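Local coordinates for Lmo2812 protein (Listeria monocytogenes EGD-e, PDB 5ZQA) that is a penicillin-binding protein of the peptidase S11 family that probably acts as a serine-type D-Ala-D-Ala carboxypeptidase on cell-wall peptidoglycan, at residues Leu31-Ala35 and Asp264-Leu268; Ala117-Met121 and Leu209-Asn213; Lys149-Ser153 and Leu180-Lys184; Thr175-Phe179 and Ile249-Leu253; Ile219-Leu225 and Phe237-Arg243. All blocks are in the same frame, centred on the assembly; numbering follows the deposited sequence.

Contact 1 (Leu31-Ala35 and Asp264-Leu268)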
# COMPACT_ATOMS: atom_id res chain seq x y z
N LEU A 31 -18.02 -15.99 -5.31
CA LEU A 31 -18.20 -14.81 -4.46
C LEU A 31 -18.93 -13.71 -5.20
O LEU A 31 -18.83 -13.57 -6.42
CB LEU A 31 -16.85 -14.28 -3.96
CG LEU A 31 -15.95 -15.26 -3.21
CD1 LEU A 31 -14.63 -14.58 -2.87
CD2 LEU A 31 -16.61 -15.80 -1.94
N TYR A 32 -19.65 -12.90 -4.44
CA TYR A 32 -20.29 -11.72 -5.00
C TYR A 32 -19.74 -10.49 -4.30
O TYR A 32 -20.16 -10.14 -3.20
CB TYR A 32 -21.80 -11.83 -4.88
CG TYR A 32 -22.31 -12.92 -5.78
CD1 TYR A 32 -22.34 -12.74 -7.16
CD2 TYR A 32 -22.71 -14.15 -5.27
CE1 TYR A 32 -22.78 -13.74 -8.00
CE2 TYR A 32 -23.14 -15.17 -6.11
CZ TYR A 32 -23.18 -14.95 -7.48
OH TYR A 32 -23.61 -15.94 -8.33
N LEU A 33 -18.77 -9.87 -4.96
CA LEU A 33 -18.01 -8.77 -4.38
C LEU A 33 -18.38 -7.47 -5.04
O LEU A 33 -18.84 -7.46 -6.19
CB LEU A 33 -16.50 -9.00 -4.55
CG LEU A 33 -15.97 -10.36 -4.09
CD1 LEU A 33 -14.48 -10.49 -4.37
CD2 LEU A 33 -16.24 -10.58 -2.61
N SER A 34 -18.15 -6.36 -4.34
CA SER A 34 -18.31 -5.04 -4.94
C SER A 34 -17.16 -4.76 -5.89
O SER A 34 -17.34 -4.17 -6.95
CB SER A 34 -18.38 -3.95 -3.87
OG SER A 34 -18.42 -2.68 -4.50
N ALA A 35 -15.97 -5.17 -5.47
CA ALA A 35 -14.75 -4.95 -6.23
C ALA A 35 -14.88 -5.40 -7.67
O ALA A 35 -15.43 -6.46 -7.95
CB ALA A 35 -13.60 -5.69 -5.58
N ASP A 264 -15.79 -6.97 1.20
CA ASP A 264 -15.18 -7.87 0.21
C ASP A 264 -13.98 -8.60 0.81
O ASP A 264 -13.79 -9.79 0.57
CB ASP A 264 -14.70 -7.13 -1.04
CG ASP A 264 -15.84 -6.57 -1.89
OD1 ASP A 264 -17.01 -6.96 -1.71
OD2 ASP A 264 -15.53 -5.71 -2.75
N THR A 265 -13.15 -7.87 1.55
CA THR A 265 -11.97 -8.46 2.17
C THR A 265 -12.35 -9.53 3.18
O THR A 265 -11.67 -10.56 3.26
CB THR A 265 -11.10 -7.37 2.83
OG1 THR A 265 -10.65 -6.48 1.81
CG2 THR A 265 -9.88 -7.97 3.53
N GLU A 266 -13.44 -9.32 3.91
CA GLU A 266 -13.91 -10.36 4.84
C GLU A 266 -14.21 -11.67 4.10
O GLU A 266 -13.82 -12.74 4.55
CB GLU A 266 -15.16 -9.91 5.60
CG GLU A 266 -14.91 -8.84 6.65
CD GLU A 266 -16.20 -8.48 7.39
OE1 GLU A 266 -16.68 -9.31 8.18
OE2 GLU A 266 -16.73 -7.38 7.15
N LYS A 267 -14.89 -11.56 2.97
CA LYS A 267 -15.23 -12.73 2.16
C LYS A 267 -13.97 -13.42 1.62
O LYS A 267 -13.89 -14.65 1.61
CB LYS A 267 -16.14 -12.32 1.01
CG LYS A 267 -17.55 -11.96 1.47
CD LYS A 267 -18.34 -11.46 0.29
CE LYS A 267 -19.76 -11.10 0.67
NZ LYS A 267 -20.38 -10.34 -0.45
N LEU A 268 -12.99 -12.62 1.20
CA LEU A 268 -11.76 -13.18 0.65
C LEU A 268 -10.93 -13.87 1.73
O LEU A 268 -10.32 -14.92 1.49
CB LEU A 268 -10.93 -12.09 -0.04
CG LEU A 268 -11.54 -11.54 -1.33
CD1 LEU A 268 -10.83 -10.27 -1.74
CD2 LEU A 268 -11.45 -12.57 -2.46

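Contact 2 (Ala117-Met121 and Leu209-Asn213)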
# COMPACT_ATOMS: atom_id res chain seq x y z
N ALA A 117 3.37 8.04 8.45
CA ALA A 117 2.24 8.80 7.91
C ALA A 117 1.82 8.27 6.54
O ALA A 117 0.63 8.13 6.26
CB ALA A 117 2.60 10.29 7.82
N MET A 118 2.79 7.96 5.70
CA MET A 118 2.51 7.37 4.40
C MET A 118 1.70 6.08 4.53
O MET A 118 0.68 5.90 3.86
CB MET A 118 3.82 7.13 3.66
CG MET A 118 3.68 6.41 2.36
SD MET A 118 5.27 6.26 1.52
CE MET A 118 6.02 4.93 2.46
N LEU A 119 2.13 5.17 5.41
CA LEU A 119 1.49 3.86 5.48
C LEU A 119 0.18 3.87 6.26
O LEU A 119 -0.75 3.12 5.92
CB LEU A 119 2.45 2.84 6.10
CG LEU A 119 3.61 2.39 5.21
CD1 LEU A 119 4.43 1.36 5.98
CD2 LEU A 119 3.11 1.82 3.90
N THR A 120 0.10 4.71 7.29
CA THR A 120 -1.02 4.69 8.23
C THR A 120 -2.20 5.54 7.75
O THR A 120 -3.33 5.04 7.62
CB THR A 120 -0.56 5.18 9.63
OG1 THR A 120 0.47 4.31 10.11
CG2 THR A 120 -1.70 5.17 10.62
N MET A 121 -1.95 6.81 7.46
CA MET A 121 -3.03 7.72 7.04
C MET A 121 -3.02 8.02 5.55
O MET A 121 -3.85 8.80 5.07
CB MET A 121 -2.96 9.04 7.83
CG MET A 121 -1.72 9.89 7.54
SD MET A 121 -1.84 11.56 8.20
CE MET A 121 -3.00 12.29 7.04
N LEU A 209 -1.54 9.52 14.54
CA LEU A 209 -2.11 9.28 13.22
C LEU A 209 -3.04 8.08 13.24
O LEU A 209 -2.74 7.08 13.89
CB LEU A 209 -0.99 9.08 12.20
CG LEU A 209 0.03 10.22 12.17
CD1 LEU A 209 0.95 10.09 11.00
CD2 LEU A 209 -0.65 11.59 12.15
N GLU A 210 -4.17 8.18 12.54
CA GLU A 210 -5.16 7.11 12.54
C GLU A 210 -5.08 6.26 11.29
O GLU A 210 -5.06 6.79 10.18
CB GLU A 210 -6.57 7.70 12.67
CG GLU A 210 -6.89 8.26 14.03
CD GLU A 210 -7.43 7.22 15.00
OE1 GLU A 210 -7.10 6.02 14.84
OE2 GLU A 210 -8.20 7.60 15.90
N SER A 211 -5.06 4.95 11.47
CA SER A 211 -5.03 4.04 10.33
C SER A 211 -6.30 4.09 9.49
O SER A 211 -7.41 4.19 10.02
CB SER A 211 -4.82 2.61 10.79
OG SER A 211 -4.73 1.75 9.66
N THR A 212 -6.12 4.02 8.18
CA THR A 212 -7.22 3.86 7.25
C THR A 212 -7.72 2.41 7.17
O THR A 212 -8.75 2.14 6.54
CB THR A 212 -6.83 4.32 5.84
OG1 THR A 212 -5.71 3.54 5.39
CG2 THR A 212 -6.45 5.81 5.81
N ASN A 213 -6.99 1.48 7.79
CA ASN A 213 -7.38 0.07 7.76
C ASN A 213 -8.40 -0.24 8.85
O ASN A 213 -8.04 -0.51 9.99
CB ASN A 213 -6.14 -0.83 7.93
CG ASN A 213 -6.47 -2.31 7.84
OD1 ASN A 213 -7.64 -2.72 7.84
ND2 ASN A 213 -5.43 -3.13 7.77
O HOH W 1 -3.02 4.08 4.68

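Contact 3 (Lys149-Ser153 and Leu180-Lys184)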
# COMPACT_ATOMS: atom_id res chain seq x y z
N LYS A 149 12.89 -5.67 -11.19
CA LYS A 149 13.89 -6.45 -10.47
C LYS A 149 13.22 -7.51 -9.61
O LYS A 149 13.75 -8.61 -9.45
CB LYS A 149 14.75 -5.52 -9.60
CG LYS A 149 15.90 -6.21 -8.89
CD LYS A 149 16.66 -5.22 -8.02
CE LYS A 149 17.74 -5.91 -7.20
NZ LYS A 149 18.38 -4.97 -6.23
N LEU A 150 12.05 -7.17 -9.08
CA LEU A 150 11.30 -8.07 -8.21
C LEU A 150 10.49 -9.12 -8.95
O LEU A 150 10.02 -10.08 -8.35
CB LEU A 150 10.35 -7.27 -7.33
CG LEU A 150 11.06 -6.48 -6.23
CD1 LEU A 150 10.02 -5.89 -5.28
CD2 LEU A 150 12.07 -7.36 -5.51
N GLY A 151 10.31 -8.92 -10.26
CA GLY A 151 9.60 -9.88 -11.08
C GLY A 151 8.18 -9.51 -11.45
O GLY A 151 7.43 -10.36 -11.95
N MET A 152 7.78 -8.26 -11.22
CA MET A 152 6.44 -7.83 -11.59
C MET A 152 6.31 -7.75 -13.12
O MET A 152 7.31 -7.60 -13.82
CB MET A 152 6.08 -6.49 -10.95
CG MET A 152 6.13 -6.52 -9.43
SD MET A 152 5.77 -4.90 -8.69
CE MET A 152 4.02 -4.75 -8.94
N SER A 153 5.08 -7.85 -13.61
CA SER A 153 4.87 -7.93 -15.06
C SER A 153 4.89 -6.57 -15.74
O SER A 153 4.91 -5.51 -15.08
CB SER A 153 3.53 -8.63 -15.36
OG SER A 153 2.46 -7.70 -15.31
N LEU A 180 2.46 -10.00 -5.81
CA LEU A 180 3.90 -10.17 -5.85
C LEU A 180 4.60 -9.05 -5.09
O LEU A 180 5.51 -9.31 -4.30
CB LEU A 180 4.40 -10.21 -7.30
CG LEU A 180 5.90 -10.44 -7.47
CD1 LEU A 180 6.39 -11.63 -6.64
CD2 LEU A 180 6.20 -10.67 -8.93
N LEU A 181 4.19 -7.81 -5.32
CA LEU A 181 4.80 -6.69 -4.61
C LEU A 181 4.61 -6.82 -3.11
O LEU A 181 5.55 -6.64 -2.33
CB LEU A 181 4.21 -5.37 -5.10
CG LEU A 181 4.61 -4.13 -4.31
CD1 LEU A 181 6.12 -3.96 -4.27
CD2 LEU A 181 3.91 -2.91 -4.89
N SER A 182 3.39 -7.14 -2.70
CA SER A 182 3.06 -7.23 -1.28
C SER A 182 3.82 -8.38 -0.62
O SER A 182 4.32 -8.24 0.48
CB SER A 182 1.55 -7.39 -1.09
OG SER A 182 0.86 -6.27 -1.62
N SER A 183 3.88 -9.52 -1.31
CA SER A 183 4.58 -10.69 -0.78
C SER A 183 6.08 -10.40 -0.64
O SER A 183 6.68 -10.73 0.38
CB SER A 183 4.32 -11.91 -1.68
OG SER A 183 4.94 -11.76 -2.94
N LYS A 184 6.67 -9.77 -1.65
CA LYS A 184 8.09 -9.43 -1.61
C LYS A 184 8.38 -8.42 -0.50
O LYS A 184 9.39 -8.51 0.19
CB LYS A 184 8.55 -8.87 -2.96
CG LYS A 184 10.05 -8.68 -3.07
CD LYS A 184 10.78 -10.00 -3.24
CE LYS A 184 10.43 -10.67 -4.55
NZ LYS A 184 11.34 -11.83 -4.79

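Contact 4 (Thr175-Phe179 and Ile249-Leu253)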
# COMPACT_ATOMS: atom_id res chain seq x y z
N THR A 175 -4.11 -7.54 -9.93
CA THR A 175 -4.08 -8.22 -8.64
C THR A 175 -2.89 -9.16 -8.54
O THR A 175 -2.31 -9.32 -7.47
CB THR A 175 -5.35 -9.03 -8.30
OG1 THR A 175 -5.43 -10.19 -9.15
CG2 THR A 175 -6.60 -8.18 -8.42
N LYS A 176 -2.52 -9.78 -9.66
CA LYS A 176 -1.38 -10.68 -9.67
C LYS A 176 -0.08 -9.94 -9.33
O LYS A 176 0.71 -10.40 -8.50
CB LYS A 176 -1.26 -11.39 -11.03
CG LYS A 176 -2.34 -12.43 -11.27
CD LYS A 176 -2.10 -13.14 -12.60
CE LYS A 176 -2.97 -14.38 -12.72
NZ LYS A 176 -2.71 -15.37 -11.62
N ASP A 177 0.14 -8.78 -9.95
CA ASP A 177 1.36 -8.02 -9.66
C ASP A 177 1.35 -7.43 -8.25
O ASP A 177 2.39 -7.38 -7.58
CB ASP A 177 1.53 -6.91 -10.69
CG ASP A 177 2.21 -7.38 -11.96
OD1 ASP A 177 2.86 -8.45 -11.97
OD2 ASP A 177 2.12 -6.64 -12.96
N LEU A 178 0.18 -7.00 -7.78
CA LEU A 178 0.07 -6.46 -6.44
C LEU A 178 0.34 -7.54 -5.37
O LEU A 178 0.95 -7.25 -4.34
CB LEU A 178 -1.30 -5.80 -6.23
CG LEU A 178 -1.49 -4.50 -7.02
CD1 LEU A 178 -2.94 -4.09 -6.96
CD2 LEU A 178 -0.57 -3.39 -6.51
N PHE A 179 -0.09 -8.77 -5.64
CA PHE A 179 0.27 -9.88 -4.75
C PHE A 179 1.78 -10.05 -4.66
O PHE A 179 2.32 -10.21 -3.58
CB PHE A 179 -0.38 -11.18 -5.23
CG PHE A 179 0.22 -12.41 -4.60
CD1 PHE A 179 0.20 -12.57 -3.21
CD2 PHE A 179 0.79 -13.40 -5.37
CE1 PHE A 179 0.75 -13.68 -2.62
CE2 PHE A 179 1.35 -14.53 -4.78
CZ PHE A 179 1.33 -14.67 -3.40
N ILE A 249 -2.65 -13.11 1.24
CA ILE A 249 -2.73 -11.72 0.84
C ILE A 249 -3.96 -11.55 -0.03
O ILE A 249 -4.15 -12.29 -1.01
CB ILE A 249 -1.48 -11.27 0.09
CG1 ILE A 249 -0.28 -11.29 1.04
CG2 ILE A 249 -1.67 -9.85 -0.47
CD1 ILE A 249 1.04 -10.98 0.35
N SER A 250 -4.83 -10.61 0.34
CA SER A 250 -6.03 -10.34 -0.44
C SER A 250 -5.89 -9.01 -1.16
O SER A 250 -5.29 -8.08 -0.65
CB SER A 250 -7.26 -10.32 0.47
OG SER A 250 -7.16 -9.27 1.43
N ILE A 251 -6.45 -8.93 -2.37
CA ILE A 251 -6.45 -7.71 -3.15
C ILE A 251 -7.88 -7.34 -3.55
O ILE A 251 -8.59 -8.18 -4.12
CB ILE A 251 -5.64 -7.84 -4.45
CG1 ILE A 251 -4.29 -8.54 -4.21
CG2 ILE A 251 -5.48 -6.48 -5.11
CD1 ILE A 251 -3.37 -7.74 -3.43
N VAL A 252 -8.29 -6.11 -3.26
CA VAL A 252 -9.59 -5.56 -3.65
C VAL A 252 -9.36 -4.25 -4.39
O VAL A 252 -8.75 -3.33 -3.85
CB VAL A 252 -10.49 -5.31 -2.42
CG1 VAL A 252 -11.65 -4.37 -2.76
CG2 VAL A 252 -10.99 -6.64 -1.87
N LEU A 253 -9.83 -4.18 -5.64
CA LEU A 253 -9.71 -2.98 -6.46
C LEU A 253 -11.07 -2.51 -6.95
O LEU A 253 -11.86 -3.32 -7.44
CB LEU A 253 -8.79 -3.23 -7.66
CG LEU A 253 -7.39 -3.75 -7.31
CD1 LEU A 253 -6.67 -4.23 -8.57
CD2 LEU A 253 -6.60 -2.65 -6.62

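Contact 5 (Ile219-Leu225 and Phe237-Arg243)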
# COMPACT_ATOMS: atom_id res chain seq x y z
N ILE A 219 -10.66 -8.78 12.11
CA ILE A 219 -10.35 -10.08 11.51
C ILE A 219 -9.14 -10.63 12.23
O ILE A 219 -8.08 -10.00 12.24
CB ILE A 219 -10.04 -9.96 10.00
CG1 ILE A 219 -11.28 -9.45 9.25
CG2 ILE A 219 -9.60 -11.31 9.45
CD1 ILE A 219 -11.09 -9.37 7.75
N GLN A 220 -9.30 -11.79 12.85
CA GLN A 220 -8.19 -12.36 13.61
C GLN A 220 -7.01 -12.60 12.68
O GLN A 220 -7.18 -13.08 11.56
CB GLN A 220 -8.62 -13.67 14.29
CG GLN A 220 -7.60 -14.19 15.28
CD GLN A 220 -6.50 -14.98 14.63
OE1 GLN A 220 -6.73 -15.69 13.64
NE2 GLN A 220 -5.29 -14.88 15.17
N GLY A 221 -5.83 -12.22 13.15
CA GLY A 221 -4.61 -12.46 12.39
C GLY A 221 -4.29 -11.39 11.36
O GLY A 221 -3.21 -11.41 10.78
N LEU A 222 -5.22 -10.47 11.11
CA LEU A 222 -5.00 -9.45 10.09
C LEU A 222 -4.02 -8.39 10.58
O LEU A 222 -4.24 -7.79 11.64
CB LEU A 222 -6.32 -8.79 9.67
CG LEU A 222 -6.15 -7.81 8.50
CD1 LEU A 222 -6.68 -8.41 7.22
CD2 LEU A 222 -6.79 -6.47 8.78
N ASP A 223 -2.96 -8.14 9.82
CA ASP A 223 -1.92 -7.21 10.27
C ASP A 223 -1.47 -6.23 9.18
O ASP A 223 -0.45 -5.55 9.34
CB ASP A 223 -0.71 -7.97 10.85
CG ASP A 223 -0.22 -9.11 9.97
OD1 ASP A 223 -0.61 -9.20 8.78
OD2 ASP A 223 0.58 -9.94 10.48
N GLY A 224 -2.24 -6.12 8.11
CA GLY A 224 -1.92 -5.18 7.04
C GLY A 224 -3.01 -5.22 5.98
O GLY A 224 -3.99 -5.96 6.14
N LEU A 225 -2.84 -4.50 4.87
CA LEU A 225 -1.59 -3.84 4.52
C LEU A 225 -1.76 -2.37 4.09
O LEU A 225 -1.03 -1.50 4.55
CB LEU A 225 -0.91 -4.63 3.40
CG LEU A 225 0.56 -4.39 3.10
CD1 LEU A 225 1.42 -4.64 4.34
CD2 LEU A 225 1.00 -5.31 1.97
N PHE A 237 -8.13 -2.06 -1.36
CA PHE A 237 -7.44 -2.52 -0.15
C PHE A 237 -6.64 -3.77 -0.42
O PHE A 237 -7.16 -4.73 -0.99
CB PHE A 237 -8.45 -2.78 0.99
CG PHE A 237 -7.80 -3.18 2.30
CD1 PHE A 237 -6.93 -2.31 2.94
CD2 PHE A 237 -8.05 -4.41 2.88
CE1 PHE A 237 -6.32 -2.66 4.15
CE2 PHE A 237 -7.45 -4.76 4.09
CZ PHE A 237 -6.59 -3.90 4.71
N ILE A 238 -5.38 -3.76 0.01
CA ILE A 238 -4.57 -4.97 0.08
C ILE A 238 -4.54 -5.40 1.54
O ILE A 238 -4.09 -4.65 2.40
CB ILE A 238 -3.14 -4.75 -0.45
CG1 ILE A 238 -3.19 -4.44 -1.95
CG2 ILE A 238 -2.29 -6.01 -0.24
CD1 ILE A 238 -1.85 -4.06 -2.56
N GLY A 239 -5.08 -6.59 1.80
CA GLY A 239 -5.08 -7.14 3.14
C GLY A 239 -4.08 -8.27 3.29
O GLY A 239 -3.74 -8.92 2.32
N THR A 240 -3.61 -8.50 4.51
CA THR A 240 -2.82 -9.69 4.78
C THR A 240 -3.09 -10.16 6.20
O THR A 240 -3.33 -9.34 7.11
CB THR A 240 -1.31 -9.46 4.52
OG1 THR A 240 -0.62 -10.71 4.62
CG2 THR A 240 -0.71 -8.44 5.49
N ALA A 241 -3.09 -11.47 6.37
CA ALA A 241 -3.35 -12.12 7.65
C ALA A 241 -2.58 -13.42 7.71
O ALA A 241 -2.39 -14.06 6.68
CB ALA A 241 -4.84 -12.39 7.82
N GLU A 242 -2.16 -13.81 8.90
CA GLU A 242 -1.50 -15.10 9.10
C GLU A 242 -2.21 -15.87 10.21
O GLU A 242 -2.53 -15.31 11.26
CB GLU A 242 -0.02 -14.92 9.45
CG GLU A 242 0.73 -16.23 9.60
CD GLU A 242 2.18 -16.03 10.02
OE1 GLU A 242 2.47 -15.09 10.79
OE2 GLU A 242 3.04 -16.83 9.57
N ARG A 243 -2.49 -17.15 9.93
CA ARG A 243 -3.05 -18.08 10.91
C ARG A 243 -2.40 -19.43 10.76
O ARG A 243 -2.32 -19.95 9.65
CB ARG A 243 -4.56 -18.23 10.73
CG ARG A 243 -5.35 -16.96 10.89
CD ARG A 243 -6.82 -17.20 10.60
NE ARG A 243 -7.55 -15.94 10.63
CZ ARG A 243 -8.77 -15.77 10.15
NH1 ARG A 243 -9.43 -16.79 9.60
NH2 ARG A 243 -9.34 -14.58 10.22
O HOH W 2 -2.78 -15.69 13.93

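Contact 1 (Leu31-Ala35 and Asp264-Leu268)
The carboxylate of Asp-264 takes two consecutive backbone N-H groups, one on each oxygen. Ser-34 N gives to OD1 at 2.9 Å with a nearly straight N-H...O angle of 164°, and Ala-35 N gives to OD2 at 2.8 Å. Both oxygens are met on their syn sides, yet each donor stands well out of the carboxylate plane, by 24° and 30°, and neither bond is coplanar with the group. This double grip fixes the rotation of the carboxylate; Leu-33 CB also lies 3.5 Å from OD1.

One helical turn further on, Lys-267 adds a bond in the other direction, from helix to loop. Its chain runs fully extended beyond CG, and NZ gives a 2.8 Å hydrogen bond to Tyr-32 O. The loop 31-35, which leads into strand 37-42, is thus strapped to helix 258-272, the C-terminal helix packed on the five-stranded antiparallel sheet of this penicillin-binding fold.

Beside these bonds are apolar contacts. Leu-33 CD2 touches the aliphatic run of Lys-267 at CD (3.7 Å), the two side chains sliding past each other in opposite directions. Leu-268 CD2 receives Leu-31 CD1 at 3.8 Å and Leu-33 CD1 at 4.1 Å, while Tyr-50 of strand 48-52 touches all three leucines. Ser-34 OG is hydrogen-bonded to Gly-256 N.

Contact 2 (Ala117-Met121 and Leu209-Asn213)
Leu-209 reaches from the end of strand 208-210 to the last turn of helix 111-120. Its CB lies 4.3 Å from Thr-120 CG2. At CG the chain branches and the two methyls part to different partners: CD1 settles on Ala-117, 3.6 Å from its CB and equally near its CA, and CD2 meets Met-121 SD at 4.1 Å. Met-121 CG sits between its backbone N and carbonyl carbon (chi1 66°), which carries the sulfur towards Leu-209, and Leu-100 and Ile-103 of helix 100-104 pack against the same methionine.

The predicted active-site residue Ser-122 follows Met-121, just past the helix end. The side chain of Thr-212 lies about 5 Å from those of Ser-122 and the predicted substrate-binding Lys-226, so the contact borders the likely catalytic cleft.

Here the backbone takes over. Thr-120 O accepts a hydrogen bond from Thr-212 N at 3.0 Å, with a C=O...N angle of 163°, and Ser-211 CA adds a CA-H...O contact to the same oxygen at 3.4 Å. A water donates to Leu-119 O at 2.8 Å, more weakly to Thr-120 O, and also bonds Thr-212 OG1, which is hydrogen-bonded to Thr-227 OG1 as well. Ser-211 OG accepts from Asn-213 N, closing an ST turn.

Contact 3 (Lys149-Ser153 and Leu180-Lys184)
A Schellman motif ends helix 139-150, and its turn leans against the side of helix 175-188. Gly-151, with positive phi (103°), makes the reversal at the helix end, and Leu-180 comes up against it: CD2 lies 3.3 Å from Gly-151 O and 3.7 Å from Met-152 N, so this methyl is set against the backbone of the turn.

On one flank of the glycine, Leu-150 points at the helix and straddles Lys-184. Its CD2 is only 3.4 Å from Lys-184 CG, tighter than ordinary van der Waals contact, and CD1 is 3.6 Å from the same carbon. The lysine chain bends at both chi2 (75°) and chi3 (65°), which folds its methylenes round CD2 and brings CE to 3.9 Å from Leu-150 O. On the other flank Met-152 lays its thioether against Leu-181, with SD and CE both 3.9 Å from Leu-181 CB. Helix 65-77 closes the group, Phe-70 touching both Leu-150 and Lys-184, and Met-67 touching Leu-181.

No hydrogen bond joins the two segments. The helix end is therefore held here by dispersion and shape, with Leu-150 and Met-152 on one side, Leu-180 and Leu-181 on the other, and the lysine serving through its methylenes.

Contact 4 (Thr175-Phe179 and Ile249-Leu253)
Helix 175-188 lies against one face of the five-stranded antiparallel sheet, and this is where its first turn meets strand 246-255. The two short axes approach to 8.7 Å and run roughly antiparallel, at 139°. Between the segments the interaction is purely apolar. Ile-249, Ile-251 and Leu-253 point to the helix, whereas Ser-250 and Val-252 face the other side, towards helix 258-272.

Among the aliphatic contacts, Ile-251 is central. Its CG2 touches Thr-175 CG2 and Leu-178 CD1, each at 3.9 Å, and its CD1 lies against Leu-178 CB and comes within 4.1 Å of Phe-179 N. Leu-178 and Leu-253 reach for each other tip to tip, CD1 to CD2 at 3.9 Å, and Leu-253 CD1 also meets the Thr-175 methyl at 4.0 Å. That methyl is available to the strand because Thr-175 turns OG1 between its backbone N and carbonyl carbon (chi1 69°), where the hydroxyl bonds Tyr-41 OH. Hydroxyl and methyl thus serve separate partners, one polar and one apolar.

The aromatic contact belongs to Phe-179, whose ring also stacks on Tyr-41 of strand 37-42. Phe-179 and Ile-249 cross at about a right angle, and the ring presents its edge: Ile-249 CB sits near the ring plane, 3.9 Å from CD1, with Ile-249 CD1 at 4.0 Å from both CD1 and CE1.

Contact 5 (Ile219-Leu225 and Phe237-Arg243)
Gln-220 O is gripped by two nitrogens of Arg-243, NE and NH2, each at 3.0 Å. The oxygen lies in the guanidinium plane at its edge; NH2 falls on a carbonyl lone pair, while NE stands 48° out of the carbonyl plane. The arginine reaches there extended from CG to NE, and its NH2 also touches Ile-219 CG2 at 3.4 Å. A water ties Gln-220 NE2 to Glu-242 O.

Behind this clasp, a type II turn from Ile-219 to Leu-222 leads into paired backbones. Asp-223 N gives to Thr-240 O (3.0 Å), Thr-240 N to Gly-224 O, and Leu-225 N, after a cis peptide bond, to Ile-238 O (2.8 Å). The side chains of Leu-225 and Ile-238 lie side by side, CD2 4.0 Å from CG2.

Asp-223 OD1 is near Thr-240 O, 3.2 Å away, but two acceptors cannot bond; its charge goes to Arg-247 NH1 in a salt bridge, and Thr-240 OG1 bonds Val-248 O as well as Arg-247 NH1. With Asp-223 and Gly-224 both facing Thr-240, the pairing is a classic beta bulge in the hairpin of strands 222-230 and 236-243, just ahead of Lys-226, which begins a KTG sequence consistent with the K(T/S)G motif of penicillin-binding proteins.

Contacts 1, 4 and 5 cluster on the five-stranded antiparallel sheet, their centres 13 to 15 Å apart. Strand 246-255 lies next to 236-243, so contacts 4 and 5 share the sheet through backbone bonds such as Ser-250 N to Gly-239 O (2.8 Å). Helix 258-272 of contact 1 and helix 175-188 of contacts 3 and 4 cover opposite faces of it. Contact 2 lies about 23 Å from contacts 1 and 3 (centre to centre), yet touches contact 5 through Asn-213. Along the chain, contact 1 encloses all the others, joining the N-terminal loop to the last helix, while contact 4 interleaves with both 2 and 3; contact 2 lies beside the predicted active-site residues.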